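Local coordinates for protein diguanylate cyclase TpbB (Pseudomonas aeruginosa PAO1, PDB 7A7E) that condenses two GTP molecules into cyclic-di-GMP through its GGDEF domain, as part of a signalling module important for biofilm formation, at residues Ala32-Arg37 against Ser92-Arg97; Ala53-Asp58 against Val105-Leu110; Gly87-Ser92 against Leu117-Asn122; Gly146-Pro151 against Arg180-Asn185. All coordinates share one frame; numbering follows the deposited sequence.

Contact 1: residues Ala32-Arg37 against Ser92-Arg97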
loop_
_atom_site.group_PDB
_atom_site.type_symbol
_atom_site.label_atom_id
_atom_site.label_comp_id
_atom_site.label_asym_id
_atom_site.label_seq_id
_atom_site.Cartn_x
_atom_site.Cartn_y
_atom_site.Cartn_z
ATOM N N ALA A 32 -12.097 -4.704 -6.376
ATOM C CA ALA A 32 -12.916 -5.888 -6.614
ATOM C C ALA A 32 -12.013 -7.076 -6.903
ATOM O O ALA A 32 -12.188 -8.154 -6.340
ATOM C CB ALA A 32 -13.850 -5.660 -7.768
ATOM N N PHE A 33 -11.035 -6.832 -7.776
ATOM C CA PHE A 33 -10.043 -7.817 -8.160
ATOM C C PHE A 33 -9.240 -8.201 -6.924
ATOM O O PHE A 33 -9.132 -9.382 -6.579
ATOM C CB PHE A 33 -9.098 -7.213 -9.205
ATOM C CG PHE A 33 -8.315 -8.241 -9.970
ATOM C CD1 PHE A 33 -7.136 -8.748 -9.452
ATOM C CD2 PHE A 33 -8.776 -8.732 -11.182
ATOM C CE1 PHE A 33 -6.420 -9.716 -10.139
ATOM C CE2 PHE A 33 -8.061 -9.698 -11.873
ATOM C CZ PHE A 33 -6.888 -10.188 -11.345
ATOM N N PHE A 34 -8.725 -7.159 -6.259
ATOM C CA PHE A 34 -7.818 -7.328 -5.142
ATOM C C PHE A 34 -8.459 -8.206 -4.070
ATOM O O PHE A 34 -7.795 -9.065 -3.491
ATOM C CB PHE A 34 -7.371 -5.974 -4.597
ATOM C CG PHE A 34 -6.295 -6.066 -3.543
ATOM C CD1 PHE A 34 -6.625 -6.238 -2.202
ATOM C CD2 PHE A 34 -4.951 -6.001 -3.887
ATOM C CE1 PHE A 34 -5.635 -6.335 -1.235
ATOM C CE2 PHE A 34 -3.958 -6.095 -2.921
ATOM C CZ PHE A 34 -4.304 -6.252 -1.595
ATOM N N GLU A 35 -9.754 -8.001 -3.823
ATOM C CA GLU A 35 -10.422 -8.719 -2.758
ATOM C C GLU A 35 -10.497 -10.202 -3.105
ATOM O O GLU A 35 -10.311 -11.053 -2.233
ATOM C CB GLU A 35 -11.813 -8.138 -2.530
ATOM C CG GLU A 35 -11.782 -6.674 -2.144
ATOM C CD GLU A 35 -12.976 -6.196 -1.336
ATOM O OE1 GLU A 35 -13.958 -6.968 -1.237
ATOM O OE2 GLU A 35 -12.915 -5.053 -0.798
ATOM N N GLY A 36 -10.778 -10.504 -4.379
ATOM C CA GLY A 36 -10.970 -11.891 -4.770
ATOM C C GLY A 36 -9.662 -12.652 -4.610
ATOM O O GLY A 36 -9.595 -13.699 -3.958
ATOM N N ARG A 37 -8.618 -12.045 -5.177
ATOM C CA ARG A 37 -7.272 -12.569 -5.064
ATOM C C ARG A 37 -6.921 -12.804 -3.596
ATOM O O ARG A 37 -6.454 -13.879 -3.234
ATOM C CB ARG A 37 -6.278 -11.675 -5.812
ATOM C CG ARG A 37 -6.046 -12.114 -7.254
ATOM C CD ARG A 37 -4.588 -12.366 -7.622
ATOM N NE ARG A 37 -3.907 -13.199 -6.633
ATOM C CZ ARG A 37 -2.586 -13.224 -6.460
ATOM N NH1 ARG A 37 -1.822 -12.459 -7.231
ATOM N NH2 ARG A 37 -2.051 -14.007 -5.520
ATOM N N SER A 92 4.771 -12.772 -7.722
ATOM C CA SER A 92 3.709 -13.477 -7.032
ATOM C C SER A 92 2.785 -12.501 -6.284
ATOM O O SER A 92 1.617 -12.819 -6.042
ATOM C CB SER A 92 4.325 -14.555 -6.177
ATOM O OG SER A 92 5.152 -14.022 -5.149
ATOM N N ASP A 93 3.305 -11.297 -5.980
ATOM C CA ASP A 93 2.637 -10.240 -5.238
ATOM C C ASP A 93 1.697 -9.447 -6.145
ATOM O O ASP A 93 1.769 -9.571 -7.356
ATOM C CB ASP A 93 3.671 -9.298 -4.625
ATOM C CG ASP A 93 4.637 -10.005 -3.691
ATOM O OD1 ASP A 93 4.195 -10.923 -2.940
ATOM O OD2 ASP A 93 5.831 -9.641 -3.718
ATOM N N LEU A 94 0.819 -8.617 -5.565
ATOM C CA LEU A 94 -0.201 -7.939 -6.349
ATOM C C LEU A 94 -0.351 -6.502 -5.862
ATOM O O LEU A 94 -0.423 -6.284 -4.655
ATOM C CB LEU A 94 -1.514 -8.691 -6.138
ATOM C CG LEU A 94 -2.752 -8.112 -6.816
ATOM C CD1 LEU A 94 -2.581 -8.136 -8.319
ATOM C CD2 LEU A 94 -4.013 -8.868 -6.455
ATOM N N VAL A 95 -0.403 -5.546 -6.809
ATOM C CA VAL A 95 -0.791 -4.172 -6.533
ATOM C C VAL A 95 -2.111 -3.875 -7.226
ATOM O O VAL A 95 -2.229 -4.059 -8.436
ATOM C CB VAL A 95 0.226 -3.145 -7.047
ATOM C CG1 VAL A 95 0.074 -1.835 -6.300
ATOM C CG2 VAL A 95 1.650 -3.647 -6.975
ATOM N N ALA A 96 -3.075 -3.379 -6.446
ATOM C CA ALA A 96 -4.290 -2.780 -6.971
ATOM C C ALA A 96 -4.307 -1.313 -6.565
ATOM O O ALA A 96 -3.647 -0.909 -5.603
ATOM C CB ALA A 96 -5.527 -3.478 -6.454
ATOM N N ARG A 97 -5.064 -0.530 -7.331
ATOM C CA ARG A 97 -5.294 0.863 -7.011
ATOM C C ARG A 97 -6.687 0.917 -6.413
ATOM O O ARG A 97 -7.657 0.489 -7.036
ATOM C CB ARG A 97 -5.129 1.714 -8.275
ATOM C CG ARG A 97 -5.539 3.173 -8.137
ATOM C CD ARG A 97 -4.883 4.014 -9.212
ATOM N NE ARG A 97 -5.699 4.917 -10.024
ATOM C CZ ARG A 97 -5.893 6.209 -9.768
ATOM N NH1 ARG A 97 -6.610 6.955 -10.588
ATOM N NH2 ARG A 97 -5.375 6.759 -8.687
#
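Phe34 lies over the strand residues Leu94 and Ala96, and its side chain can be followed outward as it crosses them. CB meets the methyl of Ala96 at 3.6 Å (Phe34 CB to Ala96 CB). With CG anti to the backbone N (chi1 -173°), the ring slants from Ala96 toward Leu94, so that CD2 still touches Ala96 CB and comes 4.0 Å from Leu94 CD2. Farther out, CE2 brings the ring edge, in plane, to 3.9 Å from Leu94 O, a carbonyl already engaged in a backbone hydrogen bond with Leu106. Leu94 and Phe34 slide past one another in opposite directions, and Ala104, Leu106 and Leu161 also touch the Phe34 side chain.

Leu94 CD2 is shared by neighbouring helix residues. It packs on the aliphatic stem of Arg37, with CB and CD each 3.7 Å from Leu94 CD2, while Phe33 CD1 approaches the same methyl more loosely at the edge of its ring, 4.3 Å away. The bent Arg37 chain then carries its guanidinium edge toward Ser92 O, with NH1 3.7 Å from that oxygen, too far to count as a hydrogen bond. The local axes run roughly antiparallel, at 147°. This is a helix packed along an outermost strand, here helix 31-47 on strand 94-99 of the GGDEF domain's central sheet.

Contact 2: residues Ala53-Asp58 against Val105-Leu110; sequences AVLFID and VLLAPL
Leu55 and Val105 face each other across two neighbouring antiparallel strands and form one of the two hydrogen-bonded pairs of the contact. Leu55 N gives its hydrogen to Val105 O over 2.8 Å in a nearly straight bond (170°), and Val105 N returns one to Leu55 O over the same distance but more bent (143°). Ala53 and Leu107 make the second pair: Leu107 N reaches Ala53 O at 2.9 Å and Ala53 N reaches Leu107 O at 3.0 Å. Val54 and Leu106 sit between them as a non-hydrogen-bonded pair.

Side-chain packing is concentrated on the face that carries Ala53, Leu55, Ile57, Val105 and Leu107. Leu55 CB lies 3.7 Å from Val105 CB. Val105 CG2, set beside its own backbone N, meets Ile57 CD1, also at 3.7 Å. The Ile57 side chain lies about 7 Å from that of Ser59 and about 8 Å from that of Asp101, both magnesium-binding residues. Helix 113-126 covers this face, with Ile123 on Ile57 and Ile119 on Leu107. Val54 and Leu106, turned to the other face, touch little more than carbonyl oxygens of the partner strand. The contact loosens beyond Leu107: Ala108 is partly exposed, and Pro109, after a cis peptide bond, stands in solvent before the chain bends back to place Leu110 CD2 near Ala53 CB.

Every polar link between the segments is thus backbone to backbone, and the pairing depends on hydrogen bonds between main-chain peptide groups and on the burial of apolar side chains.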
loop_
_atom_site.group_PDB
_atom_site.type_symbol
_atom_site.label_atom_id
_atom_site.label_comp_id
_atom_site.label_asym_id
_atom_site.label_seq_id
_atom_site.Cartn_x
_atom_site.Cartn_y
_atom_site.Cartn_z
ATOM N N ALA A 53 0.697 -11.001 3.743
ATOM C CA ALA A 53 0.588 -9.644 4.267
ATOM C C ALA A 53 -0.224 -8.752 3.327
ATOM O O ALA A 53 -0.142 -8.880 2.104
ATOM C CB ALA A 53 1.960 -9.062 4.536
ATOM N N VAL A 54 -1.001 -7.836 3.926
ATOM C CA VAL A 54 -1.662 -6.774 3.182
ATOM C C VAL A 54 -1.021 -5.435 3.545
ATOM O O VAL A 54 -0.856 -5.095 4.719
ATOM C CB VAL A 54 -3.182 -6.730 3.417
ATOM C CG1 VAL A 54 -3.852 -5.768 2.452
ATOM C CG2 VAL A 54 -3.819 -8.094 3.293
ATOM N N LEU A 55 -0.677 -4.678 2.503
ATOM C CA LEU A 55 -0.139 -3.341 2.637
ATOM C C LEU A 55 -1.165 -2.350 2.100
ATOM O O LEU A 55 -1.642 -2.481 0.977
ATOM C CB LEU A 55 1.149 -3.283 1.816
ATOM C CG LEU A 55 2.452 -3.560 2.569
ATOM C CD1 LEU A 55 2.362 -4.789 3.453
ATOM C CD2 LEU A 55 3.617 -3.686 1.598
ATOM N N PHE A 56 -1.495 -1.352 2.919
ATOM C CA PHE A 56 -2.288 -0.211 2.488
ATOM C C PHE A 56 -1.383 1.016 2.356
ATOM O O PHE A 56 -0.741 1.425 3.335
ATOM C CB PHE A 56 -3.404 0.047 3.497
ATOM C CG PHE A 56 -4.797 0.139 2.930
ATOM C CD1 PHE A 56 -5.594 -0.998 2.815
ATOM C CD2 PHE A 56 -5.326 1.369 2.548
ATOM C CE1 PHE A 56 -6.897 -0.911 2.342
ATOM C CE2 PHE A 56 -6.626 1.460 2.074
ATOM C CZ PHE A 56 -7.410 0.321 1.986
ATOM N N ILE A 57 -1.367 1.584 1.132
ATOM C CA ILE A 57 -0.417 2.602 0.704
ATOM C C ILE A 57 -1.135 3.889 0.294
ATOM O O ILE A 57 -2.007 3.876 -0.575
ATOM C CB ILE A 57 0.457 2.047 -0.429
ATOM C CG1 ILE A 57 1.083 0.727 0.022
ATOM C CG2 ILE A 57 1.497 3.069 -0.868
ATOM C CD1 ILE A 57 2.208 0.237 -0.853
ATOM N N ASP A 58 -0.735 4.999 0.923
ATOM C CA ASP A 58 -1.298 6.295 0.592
ATOM C C ASP A 58 -0.162 7.296 0.427
ATOM O O ASP A 58 0.703 7.421 1.299
ATOM C CB ASP A 58 -2.268 6.741 1.688
ATOM C CG ASP A 58 -2.740 8.178 1.573
ATOM O OD1 ASP A 58 -3.727 8.400 0.866
ATOM O OD2 ASP A 58 -2.127 9.047 2.223
ATOM N N VAL A 105 -1.795 -3.718 -1.567
ATOM C CA VAL A 105 -0.728 -4.597 -2.003
ATOM C C VAL A 105 -0.812 -5.924 -1.263
ATOM O O VAL A 105 -0.797 -5.942 -0.028
ATOM C CB VAL A 105 0.654 -3.963 -1.781
ATOM C CG1 VAL A 105 1.754 -5.008 -1.951
ATOM C CG2 VAL A 105 0.876 -2.754 -2.681
ATOM N N LEU A 106 -0.826 -7.018 -2.039
ATOM C CA LEU A 106 -0.895 -8.361 -1.487
ATOM C C LEU A 106 0.470 -9.012 -1.612
ATOM O O LEU A 106 0.993 -9.073 -2.721
ATOM C CB LEU A 106 -1.918 -9.175 -2.273
ATOM C CG LEU A 106 -1.904 -10.655 -1.926
ATOM C CD1 LEU A 106 -2.231 -10.840 -0.459
ATOM C CD2 LEU A 106 -2.883 -11.414 -2.794
ATOM N N LEU A 107 1.017 -9.466 -0.469
ATOM C CA LEU A 107 2.327 -10.107 -0.387
ATOM C C LEU A 107 2.112 -11.557 0.016
ATOM O O LEU A 107 1.932 -11.859 1.193
ATOM C CB LEU A 107 3.225 -9.440 0.664
ATOM C CG LEU A 107 3.697 -7.997 0.450
ATOM C CD1 LEU A 107 4.844 -7.658 1.394
ATOM C CD2 LEU A 107 4.132 -7.723 -0.978
ATOM N N ALA A 108 2.096 -12.429 -0.989
ATOM C CA ALA A 108 1.845 -13.848 -0.810
ATOM C C ALA A 108 2.742 -14.590 -1.788
ATOM O O ALA A 108 2.986 -14.073 -2.872
ATOM C CB ALA A 108 0.396 -14.147 -1.093
ATOM N N PRO A 109 3.331 -15.753 -1.420
ATOM C CA PRO A 109 3.413 -16.194 -0.030
ATOM C C PRO A 109 4.501 -15.405 0.690
ATOM O O PRO A 109 5.286 -14.681 0.068
ATOM C CB PRO A 109 3.927 -17.622 -0.199
ATOM C CG PRO A 109 4.837 -17.499 -1.391
ATOM C CD PRO A 109 3.964 -16.712 -2.338
ATOM N N LEU A 110 4.537 -15.584 2.014
ATOM C CA LEU A 110 5.434 -14.820 2.858
ATOM C C LEU A 110 6.178 -15.778 3.771
ATOM O O LEU A 110 5.553 -16.614 4.431
ATOM C CB LEU A 110 4.575 -13.887 3.714
ATOM C CG LEU A 110 5.289 -13.023 4.743
ATOM C CD1 LEU A 110 6.220 -12.083 3.998
ATOM C CD2 LEU A 110 4.306 -12.230 5.593
#

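Contact 3: residues Gly87-Ser92 against Leu117-Asn122; sequences GQLRES and LRIADN
The loop that joins helix 62-86 to strand 94-99 of the GGDEF domain leans on helix 113-126, with Gln88, Leu89 and Arg90 touching Ile119 or Asn122. Its end carries the RxxD sequence, Arg90 to Asp93, five residues ahead of the GGDEF signature. In many diguanylate cyclases that motif forms the inhibitory site for the product, although no nucleotide is bound here.

Ile119 is central to the contact. Its CG2, anti to the backbone N, lies alongside the loop, with 4.2 Å from Ile119 CG2 to Gln88 O. Its other branch ends in CD1, which lies against NH2 of the Arg90 guanidinium, neither squarely over its face nor at its edge, and the two side chains cross at about a right angle. The charge of Arg90 is met outside the contact, where NH1 forms a salt bridge with Asp93.

At the other end of the loop, Gln88 crosses Asn122 at roughly a right angle. The touch is between aliphatic parts, Gln88 CG against Asn122 CB, and the two amide planes stand 62° apart. No hydrogen bond joins the segments, so the surface between them rests on van der Waals contact alone. Leu89 turns inward onto Val105 and Leu107 of strand 102-110, and Ile119 also reaches Leu107. Between loop and helix, Leu89 CD2 stops 4.3 Å from Ile119 CG2.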
loop_
_atom_site.group_PDB
_atom_site.type_symbol
_atom_site.label_atom_id
_atom_site.label_comp_id
_atom_site.label_asym_id
_atom_site.label_seq_id
_atom_site.Cartn_x
_atom_site.Cartn_y
_atom_site.Cartn_z
ATOM N N GLY A 87 7.994 -2.181 -8.464
ATOM C CA GLY A 87 9.429 -2.353 -8.580
ATOM C C GLY A 87 9.999 -3.172 -7.429
ATOM O O GLY A 87 11.149 -3.581 -7.462
ATOM N N GLN A 88 9.185 -3.416 -6.408
ATOM C CA GLN A 88 9.711 -3.894 -5.145
ATOM C C GLN A 88 9.055 -5.225 -4.806
ATOM O O GLN A 88 9.408 -5.875 -3.824
ATOM C CB GLN A 88 9.472 -2.833 -4.071
ATOM C CG GLN A 88 10.742 -2.476 -3.330
ATOM C CD GLN A 88 11.749 -1.850 -4.259
ATOM O OE1 GLN A 88 11.408 -1.315 -5.310
ATOM N NE2 GLN A 88 13.006 -1.889 -3.854
ATOM N N LEU A 89 8.099 -5.610 -5.648
ATOM C CA LEU A 89 7.326 -6.818 -5.439
ATOM C C LEU A 89 7.996 -7.993 -6.143
ATOM O O LEU A 89 8.993 -7.841 -6.841
ATOM C CB LEU A 89 5.926 -6.579 -6.003
ATOM C CG LEU A 89 5.173 -5.412 -5.374
ATOM C CD1 LEU A 89 3.699 -5.488 -5.716
ATOM C CD2 LEU A 89 5.363 -5.425 -3.869
ATOM N N ARG A 90 7.426 -9.177 -5.932
ATOM C CA ARG A 90 7.830 -10.349 -6.678
ATOM C C ARG A 90 6.649 -10.752 -7.557
ATOM O O ARG A 90 5.525 -10.324 -7.314
ATOM C CB ARG A 90 8.372 -11.405 -5.705
ATOM C CG ARG A 90 7.290 -12.210 -5.003
ATOM C CD ARG A 90 7.792 -13.013 -3.823
ATOM N NE ARG A 90 8.088 -12.165 -2.679
ATOM C CZ ARG A 90 7.271 -11.957 -1.654
ATOM N NH1 ARG A 90 6.075 -12.527 -1.602
ATOM N NH2 ARG A 90 7.670 -11.172 -0.676
ATOM N N GLU A 91 6.920 -11.552 -8.594
ATOM C CA GLU A 91 5.940 -11.854 -9.624
ATOM C C GLU A 91 4.650 -12.346 -8.980
ATOM O O GLU A 91 3.582 -12.304 -9.589
ATOM C CB GLU A 91 6.529 -12.850 -10.626
ATOM C CG GLU A 91 7.708 -12.298 -11.421
ATOM C CD GLU A 91 7.465 -11.036 -12.244
ATOM O OE1 GLU A 91 6.376 -10.910 -12.869
ATOM O OE2 GLU A 91 8.370 -10.177 -12.269
ATOM N N SER A 92 4.771 -12.772 -7.722
ATOM C CA SER A 92 3.709 -13.477 -7.032
ATOM C C SER A 92 2.785 -12.501 -6.284
ATOM O O SER A 92 1.617 -12.819 -6.042
ATOM C CB SER A 92 4.325 -14.555 -6.177
ATOM O OG SER A 92 5.152 -14.022 -5.149
ATOM N N LEU A 117 7.651 -6.231 6.513
ATOM C CA LEU A 117 8.297 -5.002 6.952
ATOM C C LEU A 117 9.343 -4.570 5.927
ATOM O O LEU A 117 9.333 -3.427 5.485
ATOM C CB LEU A 117 8.971 -5.190 8.316
ATOM C CG LEU A 117 8.077 -5.482 9.522
ATOM C CD1 LEU A 117 8.957 -5.801 10.703
ATOM C CD2 LEU A 117 7.165 -4.312 9.878
ATOM N N ARG A 118 10.253 -5.491 5.581
ATOM C CA ARG A 118 11.397 -5.209 4.730
ATOM C C ARG A 118 10.910 -4.655 3.396
ATOM O O ARG A 118 11.433 -3.642 2.924
ATOM C CB ARG A 118 12.230 -6.475 4.502
ATOM C CG ARG A 118 13.534 -6.546 5.291
ATOM C CD ARG A 118 13.555 -7.460 6.506
ATOM N NE ARG A 118 13.811 -8.873 6.242
ATOM C CZ ARG A 118 14.849 -9.583 6.696
ATOM N NH1 ARG A 118 15.772 -9.031 7.469
ATOM N NH2 ARG A 118 14.953 -10.863 6.382
ATOM N N ILE A 119 9.907 -5.313 2.796
ATOM C CA ILE A 119 9.413 -4.855 1.505
ATOM C C ILE A 119 8.876 -3.433 1.644
ATOM O O ILE A 119 9.259 -2.561 0.866
ATOM C CB ILE A 119 8.367 -5.810 0.910
ATOM C CG1 ILE A 119 9.020 -7.077 0.364
ATOM C CG2 ILE A 119 7.544 -5.114 -0.164
ATOM C CD1 ILE A 119 8.131 -8.291 0.458
ATOM N N ALA A 120 8.022 -3.214 2.661
ATOM C CA ALA A 120 7.503 -1.890 2.988
ATOM C C ALA A 120 8.630 -0.856 3.073
ATOM O O ALA A 120 8.503 0.263 2.548
ATOM C CB ALA A 120 6.701 -1.932 4.268
ATOM N N ASP A 121 9.725 -1.244 3.740
ATOM C CA ASP A 121 10.861 -0.366 3.934
ATOM C C ASP A 121 11.438 0.010 2.578
ATOM O O ASP A 121 11.852 1.150 2.365
ATOM C CB ASP A 121 11.962 -1.045 4.742
ATOM C CG ASP A 121 11.555 -1.434 6.149
ATOM O OD1 ASP A 121 10.653 -0.769 6.695
ATOM O OD2 ASP A 121 12.156 -2.396 6.684
ATOM N N ASN A 122 11.451 -0.964 1.666
ATOM C CA ASN A 122 12.008 -0.700 0.353
ATOM C C ASN A 122 11.080 0.193 -0.466
ATOM O O ASN A 122 11.564 1.088 -1.147
ATOM C CB ASN A 122 12.408 -1.981 -0.370
ATOM C CG ASN A 122 13.266 -2.870 0.494
ATOM O OD1 ASN A 122 14.100 -2.398 1.259
ATOM N ND2 ASN A 122 13.052 -4.160 0.379
#

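Contact 4: residues Gly146-Pro151 against Arg180-Asn185; sequences GIALYP and RLAELN
Ile147 exchanges backbone hydrogen bonds with both flanks of Leu181, the pattern of parallel strands. Ile147 N donates to Arg180 O over 2.8 Å, and Ala182 N donates to Ile147 O over the same distance, almost straight (177°) and nearly along the C=O axis. Weaker CA-H...O contacts accompany them, with Gly146 CA 3.4 Å from Arg180 O and Leu181 CA 3.5 Å from Ile147 O.

The apolar contacts gather on one methyl, Leu181 CD2. Ile147 CG2, anti to its own backbone N, lies 4.0 Å from it, and Leu149 CD1 comes to 3.8 Å of Leu181 CD2. Both side chains cross Leu181 obliquely, and Ala120, Ala116 and Leu117 of helix 113-126 cover the same side. Ala148 CB and Ala182 CB touch more loosely, toward helix 157-174.

Charge is confined to the second segment. Arg180 forms a salt bridge with Asp186, whereas Glu183 approaches the guanidinium only from over a face, a long charge contact.

Adjacent parallel strands linked through helix 157-174 make a beta-alpha-beta crossover, which here adds the short outermost strand 179-181 to the sheet.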
loop_
_atom_site.group_PDB
_atom_site.type_symbol
_atom_site.label_atom_id
_atom_site.label_comp_id
_atom_site.label_asym_id
_atom_site.label_seq_id
_atom_site.Cartn_x
_atom_site.Cartn_y
_atom_site.Cartn_z
ATOM N N GLY A 146 0.371 1.167 5.937
ATOM C CA GLY A 146 -0.111 0.321 7.011
ATOM C C GLY A 146 -0.009 -1.138 6.596
ATOM O O GLY A 146 -0.316 -1.465 5.456
ATOM N N ILE A 147 0.435 -1.997 7.526
ATOM C CA ILE A 147 0.637 -3.412 7.246
ATOM C C ILE A 147 -0.190 -4.295 8.178
ATOM O O ILE A 147 -0.164 -4.122 9.393
ATOM C CB ILE A 147 2.118 -3.748 7.409
ATOM C CG1 ILE A 147 2.979 -2.809 6.566
ATOM C CG2 ILE A 147 2.319 -5.211 7.071
ATOM C CD1 ILE A 147 4.374 -2.620 7.088
ATOM N N ALA A 148 -0.863 -5.294 7.608
ATOM C CA ALA A 148 -1.615 -6.247 8.411
ATOM C C ALA A 148 -1.247 -7.664 7.986
ATOM O O ALA A 148 -1.452 -8.040 6.830
ATOM C CB ALA A 148 -3.100 -6.016 8.288
ATOM N N LEU A 149 -0.725 -8.432 8.955
ATOM C CA LEU A 149 -0.282 -9.806 8.769
ATOM C C LEU A 149 -1.418 -10.813 8.944
ATOM O O LEU A 149 -2.346 -10.627 9.748
ATOM C CB LEU A 149 0.832 -10.094 9.767
ATOM C CG LEU A 149 2.029 -9.172 9.623
ATOM C CD1 LEU A 149 2.990 -9.401 10.766
ATOM C CD2 LEU A 149 2.729 -9.414 8.295
ATOM N N TYR A 150 -1.303 -11.884 8.151
ATOM C CA TYR A 150 -2.028 -13.122 8.358
ATOM C C TYR A 150 -1.048 -14.215 8.791
ATOM O O TYR A 150 0.049 -14.343 8.245
ATOM C CB TYR A 150 -2.832 -13.523 7.120
ATOM C CG TYR A 150 -3.498 -14.859 7.290
ATOM C CD1 TYR A 150 -4.744 -14.954 7.886
ATOM C CD2 TYR A 150 -2.858 -16.027 6.908
ATOM C CE1 TYR A 150 -5.357 -16.184 8.074
ATOM C CE2 TYR A 150 -3.454 -17.265 7.096
ATOM C CZ TYR A 150 -4.710 -17.345 7.675
ATOM O OH TYR A 150 -5.301 -18.567 7.846
ATOM N N PRO A 151 -1.405 -15.025 9.813
ATOM C CA PRO A 151 -2.661 -14.843 10.538
ATOM C C PRO A 151 -2.637 -14.032 11.841
ATOM O O PRO A 151 -3.673 -13.921 12.484
ATOM C CB PRO A 151 -3.016 -16.313 10.764
ATOM C CG PRO A 151 -1.676 -16.958 11.083
ATOM C CD PRO A 151 -0.645 -16.192 10.287
ATOM N N ARG A 180 3.699 1.087 9.342
ATOM C CA ARG A 180 3.294 0.721 10.687
ATOM C C ARG A 180 2.499 -0.577 10.630
ATOM O O ARG A 180 1.604 -0.749 9.806
ATOM C CB ARG A 180 2.442 1.828 11.310
ATOM C CG ARG A 180 2.106 1.618 12.779
ATOM C CD ARG A 180 1.516 2.851 13.450
ATOM N NE ARG A 180 0.896 2.647 14.761
ATOM C CZ ARG A 180 -0.124 1.809 15.004
ATOM N NH1 ARG A 180 -0.648 1.063 14.031
ATOM N NH2 ARG A 180 -0.609 1.724 16.237
ATOM N N LEU A 181 2.843 -1.484 11.540
ATOM C CA LEU A 181 2.101 -2.715 11.721
ATOM C C LEU A 181 0.807 -2.441 12.481
ATOM O O LEU A 181 0.825 -1.733 13.493
ATOM C CB LEU A 181 2.993 -3.631 12.554
ATOM C CG LEU A 181 3.817 -4.627 11.753
ATOM C CD1 LEU A 181 4.763 -5.360 12.686
ATOM C CD2 LEU A 181 2.903 -5.602 11.021
ATOM N N ALA A 182 -0.293 -3.053 12.011
ATOM C CA ALA A 182 -1.521 -3.141 12.788
ATOM C C ALA A 182 -1.188 -3.727 14.151
ATOM O O ALA A 182 -0.411 -4.672 14.222
ATOM C CB ALA A 182 -2.517 -4.032 12.096
ATOM N N GLU A 183 -1.767 -3.160 15.216
ATOM C CA GLU A 183 -1.676 -3.741 16.548
ATOM C C GLU A 183 -3.067 -4.175 16.987
ATOM O O GLU A 183 -4.054 -3.780 16.368
ATOM C CB GLU A 183 -1.038 -2.758 17.528
ATOM C CG GLU A 183 0.480 -2.794 17.482
ATOM C CD GLU A 183 1.189 -1.448 17.581
ATOM O OE1 GLU A 183 2.084 -1.183 16.726
ATOM O OE2 GLU A 183 0.858 -0.666 18.513
ATOM N N LEU A 184 -3.139 -4.968 18.062
ATOM C CA LEU A 184 -4.420 -5.524 18.481
ATOM C C LEU A 184 -5.298 -4.496 19.208
ATOM O O LEU A 184 -6.524 -4.614 19.186
ATOM C CB LEU A 184 -4.187 -6.818 19.267
ATOM C CG LEU A 184 -3.686 -7.978 18.402
ATOM C CD1 LEU A 184 -2.986 -9.035 19.240
ATOM C CD2 LEU A 184 -4.802 -8.592 17.559
ATOM N N ASN A 185 -4.671 -3.462 19.787
ATOM C CA ASN A 185 -5.359 -2.377 20.478
ATOM C C ASN A 185 -5.566 -1.176 19.546
ATOM O O ASN A 185 -5.753 -0.045 20.008
ATOM C CB ASN A 185 -4.594 -1.970 21.741
ATOM C CG ASN A 185 -3.177 -1.508 21.453
ATOM O OD1 ASN A 185 -2.731 -1.495 20.305
ATOM N ND2 ASN A 185 -2.457 -1.134 22.496
#

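Overall arrangement
From the N terminus, contact 1 closes the first long loop, bringing helix 31-47 back against strand 94-99. Contact 2 opens inside that loop and closes beyond it, so the two cross; it pairs strands 51-59 and 102-110, the latter also the sheet neighbour of strand 94-99. Contact 3 crosses both: it shares Ser92 with contact 1 and ends on helix 113-126, just after strand 102-110. Contact 4 follows in series and extends the sheet past strand 143-150, which pairs with strand 51-59 of contact 2. Helix 113-126 touches Ile147 and Leu181, linking contacts 3 and 4 across one sheet face.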